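Local coordinates for protein prenylcyclase (Actinoplanes teichomyceticus, PDB 6IJ1) that probably cyclises or transfers a prenyl group within a mainly helical fold resembling that of terpene cyclases, though its exact reaction is not established, at residues A[179-184]-A[213-218]. Numbering follows the deposited sequence.
Sequences GLLRAQ and PGTEPA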
loop_
_atom_site.group_PDB
_atom_site.type_symbol
_atom_site.label_atom_id
_atom_site.label_comp_id
_atom_site.label_asym_id
_atom_site.label_seq_id
_atom_site.Cartn_x
_atom_site.Cartn_y
_atom_site.Cartn_z
ATOM N N GLY A 179 10.136 -6.057 14.872
ATOM C CA GLY A 179 10.759 -6.517 13.648
ATOM C C GLY A 179 10.782 -5.402 12.617
ATOM O O GLY A 179 11.793 -5.210 11.925
ATOM N N LEU A 180 9.702 -4.636 12.551
ATOM C CA LEU A 180 9.665 -3.501 11.618
ATOM C C LEU A 180 10.729 -2.474 11.971
ATOM O O LEU A 180 11.501 -2.029 11.098
ATOM C CB LEU A 180 8.282 -2.877 11.635
ATOM C CG LEU A 180 8.055 -1.667 10.732
ATOM C CD1 LEU A 180 8.316 -2.066 9.205
ATOM C CD2 LEU A 180 6.653 -1.129 10.863
ATOM N N LEU A 181 10.854 -2.134 13.267
ATOM C CA LEU A 181 11.869 -1.167 13.677
ATOM C C LEU A 181 13.273 -1.652 13.341
ATOM O O LEU A 181 14.096 -0.853 12.880
ATOM C CB LEU A 181 11.766 -0.912 15.187
ATOM C CG LEU A 181 10.499 -0.143 15.557
ATOM C CD1 LEU A 181 10.399 -0.130 17.110
ATOM C CD2 LEU A 181 10.506 1.327 15.084
ATOM N N ARG A 182 13.551 -2.969 13.506
ATOM C CA ARG A 182 14.882 -3.468 13.198
ATOM C C ARG A 182 15.183 -3.422 11.693
ATOM O O ARG A 182 16.362 -3.394 11.291
ATOM C CB ARG A 182 15.045 -4.914 13.690
ATOM C CG ARG A 182 15.335 -4.978 15.204
ATOM C CD ARG A 182 15.730 -6.416 15.617
ATOM N NE ARG A 182 14.620 -7.338 15.421
ATOM C CZ ARG A 182 13.674 -7.570 16.332
ATOM N NH1 ARG A 182 13.719 -6.973 17.516
ATOM N NH2 ARG A 182 12.692 -8.416 16.057
ATOM N N ALA A 183 14.150 -3.357 10.842
ATOM C CA ALA A 183 14.378 -3.312 9.404
ATOM C C ALA A 183 14.641 -1.895 8.866
ATOM O O ALA A 183 14.924 -1.738 7.657
ATOM C CB ALA A 183 13.171 -3.936 8.708
ATOM N N GLN A 184 14.529 -0.858 9.678
ATOM C CA GLN A 184 14.798 0.491 9.192
ATOM C C GLN A 184 16.273 0.626 8.848
ATOM O O GLN A 184 17.133 0.158 9.588
ATOM C CB GLN A 184 14.432 1.545 10.255
ATOM C CG GLN A 184 14.460 2.950 9.729
ATOM C CD GLN A 184 14.063 3.983 10.773
ATOM O OE1 GLN A 184 14.110 3.693 12.006
ATOM N NE2 GLN A 184 13.645 5.156 10.322
ATOM N N PRO A 213 3.788 3.462 21.127
ATOM C CA PRO A 213 4.838 4.193 21.831
ATOM C C PRO A 213 6.211 3.603 21.542
ATOM O O PRO A 213 6.369 2.461 21.091
ATOM C CB PRO A 213 4.469 4.027 23.316
ATOM C CG PRO A 213 2.984 3.663 23.276
ATOM C CD PRO A 213 2.870 2.790 22.062
ATOM N N GLY A 214 7.228 4.454 21.719
ATOM C CA GLY A 214 8.576 3.992 21.483
ATOM C C GLY A 214 9.084 4.085 20.046
ATOM O O GLY A 214 10.237 3.698 19.771
ATOM N N THR A 215 8.299 4.635 19.138
ATOM C CA THR A 215 8.682 4.667 17.736
ATOM C C THR A 215 8.997 6.064 17.260
ATOM O O THR A 215 9.282 6.265 16.060
ATOM C CB THR A 215 7.560 4.069 16.865
ATOM O OG1 THR A 215 6.453 4.979 16.879
ATOM C CG2 THR A 215 7.153 2.682 17.325
ATOM N N GLU A 216 9.004 7.068 18.159
ATOM C CA GLU A 216 9.281 8.424 17.696
ATOM C C GLU A 216 10.684 8.579 17.086
ATOM O O GLU A 216 10.806 9.284 16.065
ATOM C CB GLU A 216 9.095 9.462 18.837
ATOM C CG GLU A 216 7.739 9.362 19.486
ATOM C CD GLU A 216 7.684 8.346 20.664
ATOM O OE1 GLU A 216 8.591 7.460 20.749
ATOM O OE2 GLU A 216 6.726 8.444 21.498
ATOM N N PRO A 217 11.769 7.989 17.617
ATOM C CA PRO A 217 13.064 8.140 16.957
ATOM C C PRO A 217 13.027 7.636 15.504
ATOM O O PRO A 217 13.521 8.304 14.643
ATOM C CB PRO A 217 13.989 7.306 17.850
ATOM C CG PRO A 217 13.307 7.363 19.200
ATOM C CD PRO A 217 11.832 7.276 18.886
ATOM N N ALA A 218 12.447 6.458 15.285
ATOM C CA ALA A 218 12.363 5.903 13.917
ATOM C C ALA A 218 11.573 6.851 13.013
ATOM O O ALA A 218 11.998 7.064 11.882
ATOM C CB ALA A 218 11.736 4.534 13.955
#
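Gln-184 and Ala-218 make the polar part of this contact. Gln-184 NE2 donates to Ala-218 O at 3.0 Å; the N-H...O angle of 155° makes the bond fairly straight, and the donor stands 23° out of the carbonyl plane. The side chain gets there because CG lies anti to the backbone N (chi1 -170°) and the chain stays extended beyond it. NE2 also bonds Gly-188 O, so two backbone carbonyls hold the amide group. The same amide meets the alanine methyl, Gln-184 OE1 lying 3.2 Å from Ala-218 CB. With an alanine here instead of Gln-184, both carbonyls would probably lose their shared donor, and a gap is likely to open beside the Ala-218 methyl.

The apolar part is small: Leu-181 CD2 reaches Ala-218 CB at 3.6 Å and, more loosely, Thr-215 CG2 at 4.3 Å. Leu-181 also touches Leu-209, whose O is the strongest polar partner of Thr-215 OG1. Together the segments bury 196 Å². Gln-184, Gly-188 and Trp-190 match QxxxGxW: Trp-190 touches Gln-184, Ala-183 and Ala-218, and its NE1 bonds Leu-180 O. Joining the C-terminal end of helix 173-182 to the first turn of helix 216-229, the arrangement is consistent with the QW motif of triterpene cyclases.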